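Local coordinates for shikimate 5-dehydrogenase (Thermus thermophilus, PDB 2D5C), which catalyses the reversible NADPH-linked reduction of 3-dehydroshikimate to shikimate, the fourth step of the pathway to chorismate, at residues A172-N177 with A201-V206; E194-E199 with K221-Q226; P209-F214 with V225-P230. One frame throughout, in Å; residues are numbered along the deposited sequence.

Contact 1. Residues A172-N177 with A201-V206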
loop_
_atom_site.group_PDB
_atom_site.type_symbol
_atom_site.label_atom_id
_atom_site.label_comp_id
_atom_site.label_asym_id
_atom_site.label_seq_id
_atom_site.Cartn_x
_atom_site.Cartn_y
_atom_site.Cartn_z
ATOM N N ALA A 172 26.877 19.624 22.350
ATOM C CA ALA A 172 25.627 18.932 22.060
ATOM C C ALA A 172 25.204 18.123 23.279
ATOM O O ALA A 172 26.049 17.739 24.090
ATOM C CB ALA A 172 25.807 18.001 20.866
ATOM N N ARG A 173 23.902 17.876 23.404
ATOM C CA ARG A 173 23.368 17.079 24.509
ATOM C C ARG A 173 22.976 15.699 24.013
ATOM O O ARG A 173 22.852 14.753 24.795
ATOM C CB ARG A 173 22.158 17.773 25.143
ATOM C CG ARG A 173 22.562 18.882 26.086
ATOM C CD ARG A 173 23.312 18.315 27.294
ATOM N NE ARG A 173 24.263 19.273 27.853
ATOM C CZ ARG A 173 25.541 19.361 27.494
ATOM N NH1 ARG A 173 26.041 18.544 26.575
ATOM N NH2 ARG A 173 26.324 20.278 28.049
ATOM N N LEU A 174 22.763 15.589 22.705
ATOM C CA LEU A 174 22.422 14.320 22.085
ATOM C C LEU A 174 23.309 14.228 20.850
ATOM O O LEU A 174 23.291 15.114 20.003
ATOM C CB LEU A 174 20.960 14.285 21.653
ATOM C CG LEU A 174 20.550 13.036 20.868
ATOM C CD1 LEU A 174 20.802 11.783 21.709
ATOM C CD2 LEU A 174 19.091 13.144 20.470
ATOM N N LEU A 175 24.086 13.161 20.756
ATOM C CA LEU A 175 24.980 12.982 19.623
ATOM C C LEU A 175 24.580 11.693 18.913
ATOM O O LEU A 175 24.477 10.642 19.543
ATOM C CB LEU A 175 26.423 12.892 20.148
ATOM C CG LEU A 175 27.588 12.769 19.179
ATOM C CD1 LEU A 175 27.609 13.941 18.203
ATOM C CD2 LEU A 175 28.869 12.719 20.010
ATOM N N VAL A 176 24.352 11.764 17.602
ATOM C CA VAL A 176 23.953 10.580 16.853
ATOM C C VAL A 176 24.925 10.285 15.722
ATOM O O VAL A 176 25.192 11.153 14.890
ATOM C CB VAL A 176 22.533 10.752 16.224
ATOM C CG1 VAL A 176 22.138 9.497 15.466
ATOM C CG2 VAL A 176 21.509 11.042 17.307
ATOM N N ASN A 177 25.486 9.083 15.701
ATOM C CA ASN A 177 26.376 8.763 14.591
ATOM C C ASN A 177 25.570 8.181 13.448
ATOM O O ASN A 177 25.035 7.080 13.562
ATOM C CB ASN A 177 27.456 7.752 14.973
ATOM C CG ASN A 177 28.276 7.326 13.766
ATOM O OD1 ASN A 177 28.646 8.164 12.937
ATOM N ND2 ASN A 177 28.568 6.031 13.665
ATOM N N ALA A 201 23.624 12.295 25.911
ATOM C CA ALA A 201 23.391 10.956 25.383
ATOM C C ALA A 201 23.979 10.776 23.971
ATOM O O ALA A 201 24.225 11.754 23.254
ATOM C CB ALA A 201 21.885 10.654 25.361
ATOM N N ALA A 202 24.212 9.523 23.591
ATOM C CA ALA A 202 24.755 9.203 22.272
ATOM C C ALA A 202 24.064 7.973 21.702
ATOM O O ALA A 202 23.747 7.025 22.426
ATOM C CB ALA A 202 26.263 8.963 22.358
ATOM N N VAL A 203 23.812 8.003 20.397
ATOM C CA VAL A 203 23.161 6.894 19.711
ATOM C C VAL A 203 23.960 6.584 18.458
ATOM O O VAL A 203 24.403 7.504 17.768
ATOM C CB VAL A 203 21.717 7.264 19.302
ATOM C CG1 VAL A 203 21.052 6.081 18.615
ATOM C CG2 VAL A 203 20.921 7.696 20.548
ATOM N N ASP A 204 24.183 5.300 18.188
ATOM C CA ASP A 204 24.943 4.909 16.996
ATOM C C ASP A 204 24.051 4.042 16.112
ATOM O O ASP A 204 23.456 3.078 16.587
ATOM C CB ASP A 204 26.215 4.124 17.394
ATOM C CG ASP A 204 27.265 4.080 16.276
ATOM O OD1 ASP A 204 26.892 4.281 15.101
ATOM O OD2 ASP A 204 28.468 3.829 16.557
ATOM N N LEU A 205 23.935 4.404 14.834
ATOM C CA LEU A 205 23.132 3.632 13.897
ATOM C C LEU A 205 23.905 2.389 13.442
ATOM O O LEU A 205 23.301 1.414 12.996
ATOM C CB LEU A 205 22.753 4.478 12.669
ATOM C CG LEU A 205 22.034 5.805 12.926
ATOM C CD1 LEU A 205 21.391 6.310 11.632
ATOM C CD2 LEU A 205 20.986 5.611 13.987
ATOM N N VAL A 206 25.234 2.445 13.535
ATOM C CA VAL A 206 26.079 1.309 13.169
ATOM C C VAL A 206 25.907 0.274 14.274
ATOM O O VAL A 206 26.040 0.603 15.464
ATOM C CB VAL A 206 27.581 1.693 13.105
ATOM C CG1 VAL A 206 28.453 0.424 12.984
ATOM C CG2 VAL A 206 27.838 2.617 11.922
#
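Asn177 reaches Asp204 with its amide nitrogen, ND2 standing 2.8 Å from Asp204 OD1 in a hydrogen bond. A chi1 of 174° swings CG of Asn177 away from its own N and lays the side chain alongside that of Asp204, both pointing the same way. The amide and carboxylate planes are nevertheless turned 70° against each other, and ND2 meets OD1 from above the carboxylate. From the opposite face comes Val206 N, 2.9 Å from Asp204 OD1, closing an Asx turn. The remaining oxygens are held from outside: Asn177 OD1 by the hydroxyl of Thr179, and Asp204 OD2 by that of Thr212.

The backbones follow a regular parallel pairing, with segment axes 4.6 Å apart and 13° between their directions. Strands 174-177 and 201-204 are the fourth and fifth across the parallel sheet of order 3-2-1-4-5-6, the classic Rossmann arrangement of the NADP-binding domain. Ala201 turns both its backbone N and its O to the neighbouring chain: N gives to Arg173 O (2.8 Å), and O accepts from Leu175 N (2.9 Å). Val203 likewise gives its N to Leu175 O and takes Asn177 N on its O. On the face of Leu174, Val176, Ala201 and Val203, Leu174 CD1 rests 4.0 Å from Ala201 CB, and Val176 CG2 lies 4.3 Å from Val203 CB; helix 126-137 covers this side. Helix 213-220 packs on the other, against Leu175, Ala202 and Asp204. Beyond the strand end, Leu205 N bonds to Asn177 O, bringing Leu205 CG to 3.3 Å from the same oxygen; the side chain of this NADP-binding residue touches Ala127.

Contact 2. Residues E194-E199 with K221-Q226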
loop_
_atom_site.group_PDB
_atom_site.type_symbol
_atom_site.label_atom_id
_atom_site.label_comp_id
_atom_site.label_asym_id
_atom_site.label_seq_id
_atom_site.Cartn_x
_atom_site.Cartn_y
_atom_site.Cartn_z
ATOM N N GLU A 194 38.245 13.590 22.589
ATOM C CA GLU A 194 38.202 14.902 23.232
ATOM C C GLU A 194 37.088 15.829 22.738
ATOM O O GLU A 194 36.901 16.915 23.298
ATOM C CB GLU A 194 39.550 15.620 23.083
ATOM C CG GLU A 194 40.004 15.847 21.640
ATOM C CD GLU A 194 41.192 16.802 21.542
ATOM O OE1 GLU A 194 41.949 16.920 22.533
ATOM O OE2 GLU A 194 41.378 17.427 20.474
ATOM N N LEU A 195 36.356 15.425 21.695
ATOM C CA LEU A 195 35.272 16.270 21.186
ATOM C C LEU A 195 33.901 15.843 21.713
ATOM O O LEU A 195 32.882 16.482 21.423
ATOM C CB LEU A 195 35.270 16.290 19.652
ATOM C CG LEU A 195 36.500 16.949 19.005
ATOM C CD1 LEU A 195 36.268 17.093 17.498
ATOM C CD2 LEU A 195 36.757 18.309 19.628
ATOM N N PHE A 196 33.872 14.767 22.490
ATOM C CA PHE A 196 32.607 14.316 23.072
ATOM C C PHE A 196 32.178 15.271 24.187
ATOM O O PHE A 196 33.026 15.873 24.855
ATOM C CB PHE A 196 32.738 12.921 23.708
ATOM C CG PHE A 196 32.698 11.774 22.721
ATOM C CD1 PHE A 196 33.798 11.485 21.918
ATOM C CD2 PHE A 196 31.562 10.977 22.607
ATOM C CE1 PHE A 196 33.767 10.416 21.017
ATOM C CE2 PHE A 196 31.517 9.900 21.705
ATOM C CZ PHE A 196 32.621 9.621 20.913
ATOM N N PRO A 197 30.858 15.434 24.398
ATOM C CA PRO A 197 30.381 16.321 25.466
ATOM C C PRO A 197 30.581 15.567 26.794
ATOM O O PRO A 197 30.639 14.339 26.788
ATOM C CB PRO A 197 28.913 16.503 25.115
ATOM C CG PRO A 197 28.533 15.128 24.595
ATOM C CD PRO A 197 29.723 14.880 23.638
ATOM N N GLU A 198 30.718 16.284 27.916
ATOM C CA GLU A 198 30.925 15.619 29.216
ATOM C C GLU A 198 29.590 15.155 29.826
ATOM O O GLU A 198 29.563 14.497 30.870
ATOM C CB GLU A 198 31.669 16.535 30.209
ATOM C CG GLU A 198 33.073 17.035 29.811
ATOM C CD GLU A 198 34.169 15.978 29.874
ATOM O OE1 GLU A 198 34.148 15.089 30.767
ATOM O OE2 GLU A 198 35.072 16.081 29.017
ATOM N N GLU A 199 28.483 15.505 29.172
ATOM C CA GLU A 199 27.159 15.088 29.637
ATOM C C GLU A 199 26.148 15.016 28.497
ATOM O O GLU A 199 26.235 15.763 27.524
ATOM C CB GLU A 199 26.631 16.043 30.712
ATOM C CG GLU A 199 26.091 17.357 30.165
ATOM C CD GLU A 199 25.238 18.107 31.180
ATOM O OE1 GLU A 199 25.805 18.864 31.991
ATOM O OE2 GLU A 199 23.999 17.937 31.166
ATOM N N LYS A 221 32.721 8.197 28.677
ATOM C CA LYS A 221 32.739 9.647 28.851
ATOM C C LYS A 221 31.668 10.136 29.818
ATOM O O LYS A 221 31.666 11.297 30.220
ATOM C CB LYS A 221 32.522 10.338 27.502
ATOM C CG LYS A 221 32.818 11.825 27.498
ATOM C CD LYS A 221 34.317 12.077 27.543
ATOM C CE LYS A 221 35.006 11.454 26.337
ATOM N NZ LYS A 221 36.489 11.533 26.415
ATOM N N GLY A 222 30.747 9.254 30.178
ATOM C CA GLY A 222 29.688 9.647 31.083
ATOM C C GLY A 222 28.428 10.061 30.354
ATOM O O GLY A 222 27.693 10.926 30.837
ATOM N N LEU A 223 28.184 9.468 29.183
ATOM C CA LEU A 223 26.986 9.763 28.407
ATOM C C LEU A 223 26.067 8.554 28.423
ATOM O O LEU A 223 26.526 7.412 28.501
ATOM C CB LEU A 223 27.329 10.090 26.937
ATOM C CG LEU A 223 28.331 11.211 26.657
ATOM C CD1 LEU A 223 28.391 11.420 25.145
ATOM C CD2 LEU A 223 27.929 12.492 27.352
ATOM N N LYS A 224 24.763 8.799 28.345
ATOM C CA LYS A 224 23.793 7.714 28.299
ATOM C C LYS A 224 23.868 7.225 26.846
ATOM O O LYS A 224 23.984 8.044 25.937
ATOM C CB LYS A 224 22.389 8.251 28.609
ATOM C CG LYS A 224 21.349 7.165 28.819
ATOM C CD LYS A 224 19.977 7.766 29.109
ATOM C CE LYS A 224 18.935 6.682 29.348
ATOM N NZ LYS A 224 19.288 5.821 30.508
ATOM N N VAL A 225 23.805 5.918 26.616
ATOM C CA VAL A 225 23.925 5.427 25.242
ATOM C C VAL A 225 22.872 4.435 24.782
ATOM O O VAL A 225 22.211 3.780 25.585
ATOM C CB VAL A 225 25.312 4.743 24.991
ATOM C CG1 VAL A 225 26.445 5.723 25.234
ATOM C CG2 VAL A 225 25.456 3.503 25.872
ATOM N N GLN A 226 22.724 4.336 23.463
ATOM C CA GLN A 226 21.801 3.386 22.860
ATOM C C GLN A 226 22.436 2.836 21.593
ATOM O O GLN A 226 22.984 3.590 20.793
ATOM C CB GLN A 226 20.463 4.039 22.511
ATOM C CG GLN A 226 19.462 3.031 21.956
ATOM C CD GLN A 226 18.110 3.641 21.662
ATOM O OE1 GLN A 226 17.982 4.510 20.796
ATOM N NE2 GLN A 226 17.090 3.194 22.388
HETATM O O HOH W 1 28.811 12.886 32.641
HETATM O O HOH W 2 30.998 12.526 32.799
#
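Glu198 O can be bridged to backbone carbonyls of the other segment by either of two alternative water positions: one leads to Gly222 O, while the other, 3.1 Å from Glu198 O, reaches Lys221 O at 2.9 Å. The two positions are too close together for both to be fully occupied, so simultaneous bridging is doubtful.

Direct contact is carried by two side chains. Lys221 runs its methylenes along the chain of Phe196 and Pro197, with CG 3.4 Å from Pro197 O. Bends at chi2 (74°) and chi3 (60°) then bring Lys221 CE to 3.8 Å from Phe196 CB and direct NZ to Ala193 O, its hydrogen-bond partner just before the segment. Leu223 divides its two methyls. Leu223 CD1 lies 3.8 Å from Pro197 CG and, near the plane of the Phe196 ring, meets its edge 4.1 Å from Phe196 CD2; Leu223 CD2 enters the bend of the loop, 3.3 Å from Pro197 O and close to the carbonyl carbon of Glu199. Replacing Leu223 with an alanine would remove CG and both methyls and would probably open a gap beside the Pro197 ring, leaving the Phe196 edge without this apolar neighbour.

At the water-bridged end lies Gly222, whose positive phi (95°) and two bonds back into the last helical turn define a Schellman motif. That motif ends helix 213-220 and turns the chain into strand 224-226, so the loop leading to strand 201-204 packs on the helix-to-strand turn of a beta-alpha-beta crossover, away from the substrate and cofactor sites.

Contact 3. Residues P209-F214 with V225-P230. With SO4 (sulfate ion), chain D; SO4 (sulfate ion), chain C.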
loop_
_atom_site.group_PDB
_atom_site.type_symbol
_atom_site.label_atom_id
_atom_site.label_comp_id
_atom_site.label_asym_id
_atom_site.label_seq_id
_atom_site.Cartn_x
_atom_site.Cartn_y
_atom_site.Cartn_z
ATOM N N PRO A 209 30.428 -3.594 14.610
ATOM C CA PRO A 209 30.102 -4.337 15.830
ATOM C C PRO A 209 28.967 -3.668 16.613
ATOM O O PRO A 209 28.678 -2.491 16.392
ATOM C CB PRO A 209 31.415 -4.302 16.595
ATOM C CG PRO A 209 31.951 -2.948 16.240
ATOM C CD PRO A 209 31.716 -2.892 14.752
ATOM N N LEU A 210 28.333 -4.404 17.526
ATOM C CA LEU A 210 27.242 -3.828 18.318
ATOM C C LEU A 210 27.765 -2.677 19.177
ATOM O O LEU A 210 27.209 -1.575 19.169
ATOM C CB LEU A 210 26.593 -4.891 19.213
ATOM C CG LEU A 210 25.419 -4.428 20.082
ATOM C CD1 LEU A 210 24.270 -3.936 19.187
ATOM C CD2 LEU A 210 24.938 -5.579 20.973
ATOM N N TRP A 211 28.826 -2.938 19.934
ATOM C CA TRP A 211 29.423 -1.905 20.765
ATOM C C TRP A 211 30.621 -1.319 20.052
ATOM O O TRP A 211 31.754 -1.753 20.230
ATOM C CB TRP A 211 29.804 -2.473 22.132
ATOM C CG TRP A 211 28.577 -2.731 22.933
ATOM C CD1 TRP A 211 27.940 -3.926 23.101
ATOM C CD2 TRP A 211 27.746 -1.741 23.560
ATOM N NE1 TRP A 211 26.761 -3.741 23.787
ATOM C CE2 TRP A 211 26.620 -2.410 24.081
ATOM C CE3 TRP A 211 27.847 -0.354 23.726
ATOM C CZ2 TRP A 211 25.595 -1.738 24.764
ATOM C CZ3 TRP A 211 26.827 0.317 24.404
ATOM C CH2 TRP A 211 25.717 -0.379 24.914
ATOM N N THR A 212 30.323 -0.344 19.205
ATOM C CA THR A 212 31.296 0.361 18.392
ATOM C C THR A 212 32.255 1.179 19.236
ATOM O O THR A 212 32.014 1.410 20.421
ATOM C CB THR A 212 30.567 1.313 17.432
ATOM O OG1 THR A 212 29.781 2.231 18.197
ATOM C CG2 THR A 212 29.628 0.527 16.512
ATOM N N ARG A 213 33.344 1.624 18.622
ATOM C CA ARG A 213 34.300 2.445 19.335
ATOM C C ARG A 213 33.579 3.712 19.818
ATOM O O ARG A 213 33.715 4.102 20.969
ATOM C CB ARG A 213 35.485 2.813 18.443
ATOM C CG ARG A 213 36.535 3.589 19.203
ATOM C CD ARG A 213 37.812 3.867 18.414
ATOM N NE ARG A 213 38.663 4.743 19.215
ATOM C CZ ARG A 213 39.543 5.611 18.733
ATOM N NH1 ARG A 213 39.727 5.735 17.422
ATOM N NH2 ARG A 213 40.209 6.389 19.573
ATOM N N PHE A 214 32.798 4.333 18.931
ATOM C CA PHE A 214 32.024 5.542 19.258
ATOM C C PHE A 214 31.166 5.353 20.527
ATOM O O PHE A 214 31.157 6.203 21.428
ATOM C CB PHE A 214 31.118 5.884 18.061
ATOM C CG PHE A 214 30.140 7.011 18.306
ATOM C CD1 PHE A 214 30.521 8.336 18.121
ATOM C CD2 PHE A 214 28.825 6.739 18.648
ATOM C CE1 PHE A 214 29.594 9.377 18.266
ATOM C CE2 PHE A 214 27.884 7.776 18.798
ATOM C CZ PHE A 214 28.273 9.094 18.603
ATOM N N VAL A 225 23.805 5.918 26.616
ATOM C CA VAL A 225 23.925 5.427 25.242
ATOM C C VAL A 225 22.872 4.435 24.782
ATOM O O VAL A 225 22.211 3.780 25.585
ATOM C CB VAL A 225 25.312 4.743 24.991
ATOM C CG1 VAL A 225 26.445 5.723 25.234
ATOM C CG2 VAL A 225 25.456 3.503 25.872
ATOM N N GLN A 226 22.724 4.336 23.463
ATOM C CA GLN A 226 21.801 3.386 22.860
ATOM C C GLN A 226 22.436 2.836 21.593
ATOM O O GLN A 226 22.984 3.590 20.793
ATOM C CB GLN A 226 20.463 4.039 22.511
ATOM C CG GLN A 226 19.462 3.031 21.956
ATOM C CD GLN A 226 18.110 3.641 21.662
ATOM O OE1 GLN A 226 17.982 4.510 20.796
ATOM N NE2 GLN A 226 17.090 3.194 22.388
ATOM N N THR A 227 22.374 1.520 21.415
ATOM C CA THR A 227 22.943 0.885 20.232
ATOM C C THR A 227 21.995 1.107 19.061
ATOM O O THR A 227 20.945 1.724 19.220
ATOM C CB THR A 227 23.112 -0.633 20.411
ATOM O OG1 THR A 227 21.820 -1.238 20.503
ATOM C CG2 THR A 227 23.925 -0.946 21.680
ATOM N N GLY A 228 22.371 0.594 17.896
ATOM C CA GLY A 228 21.548 0.768 16.713
ATOM C C GLY A 228 20.440 -0.255 16.575
ATOM O O GLY A 228 19.621 -0.153 15.663
ATOM N N LEU A 229 20.382 -1.235 17.474
ATOM C CA LEU A 229 19.347 -2.256 17.366
ATOM C C LEU A 229 17.917 -1.758 17.598
ATOM O O LEU A 229 16.998 -2.158 16.875
ATOM C CB LEU A 229 19.641 -3.433 18.304
ATOM C CG LEU A 229 20.869 -4.303 18.009
ATOM C CD1 LEU A 229 20.801 -5.558 18.887
ATOM C CD2 LEU A 229 20.913 -4.692 16.538
ATOM N N PRO A 230 17.697 -0.902 18.614
ATOM C CA PRO A 230 16.326 -0.434 18.818
ATOM C C PRO A 230 15.760 0.264 17.576
ATOM O O PRO A 230 14.601 0.042 17.219
ATOM C CB PRO A 230 16.455 0.494 20.020
ATOM C CG PRO A 230 17.556 -0.180 20.817
ATOM C CD PRO A 230 18.561 -0.497 19.739
HETATM S S SO4 D . 20.608 -1.054 24.012
HETATM O O1 SO4 D . 20.500 -2.135 22.804
HETATM O O2 SO4 D . 19.297 -1.047 24.626
HETATM O O3 SO4 D . 21.559 -1.401 24.843
HETATM O O4 SO4 D . 20.811 0.194 23.318
HETATM S S SO4 C . 41.162 9.846 18.980
HETATM O O1 SO4 C . 40.046 9.833 20.159
HETATM O O2 SO4 C . 41.555 11.229 18.857
HETATM O O3 SO4 C . 42.159 9.057 19.298
HETATM O O4 SO4 C . 40.411 9.464 17.816
HETATM O O HOH W 3 25.062 -0.280 17.979
#
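Thr227 lays its methyl over one face of the Trp211 indole, a CH-pi contact: CG2 is 3.8 Å from the centroid of the six-membered ring of Trp211 and 19° off its normal. Apolar packing adds to this at the ring edge, where Val225 CG2 lies near the plane, 3.8 Å from Trp211 CZ3. It continues through Leu210, whose CD1 touches both Leu229 CG (3.6 Å) and Thr227 CB (3.7 Å), the two leucine side chains crossing at about a right angle.

The polar link between the segments is a water that donates to Leu210 O and accepts from Gly228 N, at 2.8 Å from each, joining the loop to a residue that binds NADP. Separately, Thr227 binds the sulfate of chain D, probably from the crystallisation liquor, by its backbone N, 2.8 Å from O4 of that sulfate, and by its hydroxyl, OG1 being 2.8 Å from O1 of the same ion. With chi1 at 67°, OG1 stands between the backbone N and the carbonyl carbon, giving the hydroxyl to the ion while the methyl goes to the indole. OG1 also accepts a weak capping bond from Leu229 N, ahead of helix 229-244.

In the fold, the loop that follows strand 201-204 is thus fastened to the C-terminal end of strand 224-226, the next strand of the beta-alpha-beta unit. Helix 213-220, with Thr212 at its N-cap, spans the two; its Lys219 makes a cation-pi contact with Trp211, and its Leu215 touches Val225 and Thr227. Arg258 of helix 250-260 packs on Leu210 and Leu229.

Contacts 1 and 2, with centres 9 Å apart, are joined through the sheet: Ala202 N lies 2.8 Å from Lys224 O, and Ala202 O 3.1 Å from Gln226 N. Contact 3, about 10 Å from contact 1 between centres, meets it at the short bond of Asp204 OD2 with Thr212 OG1, 2.6 Å. Contacts 2 and 3 share Val225 and Gln226, and also meet where Phe196 CZ comes 3.7 Å from Phe214 CD1. Contact 2, centred about 22 Å from the centre of the chain, lies away from the ligand sites, whereas contacts 1 and 3 approach them: the side chains of Leu205 and Leu229 are about 8 Å and 9 Å from bound shikimate, and both contacts border the cofactor site.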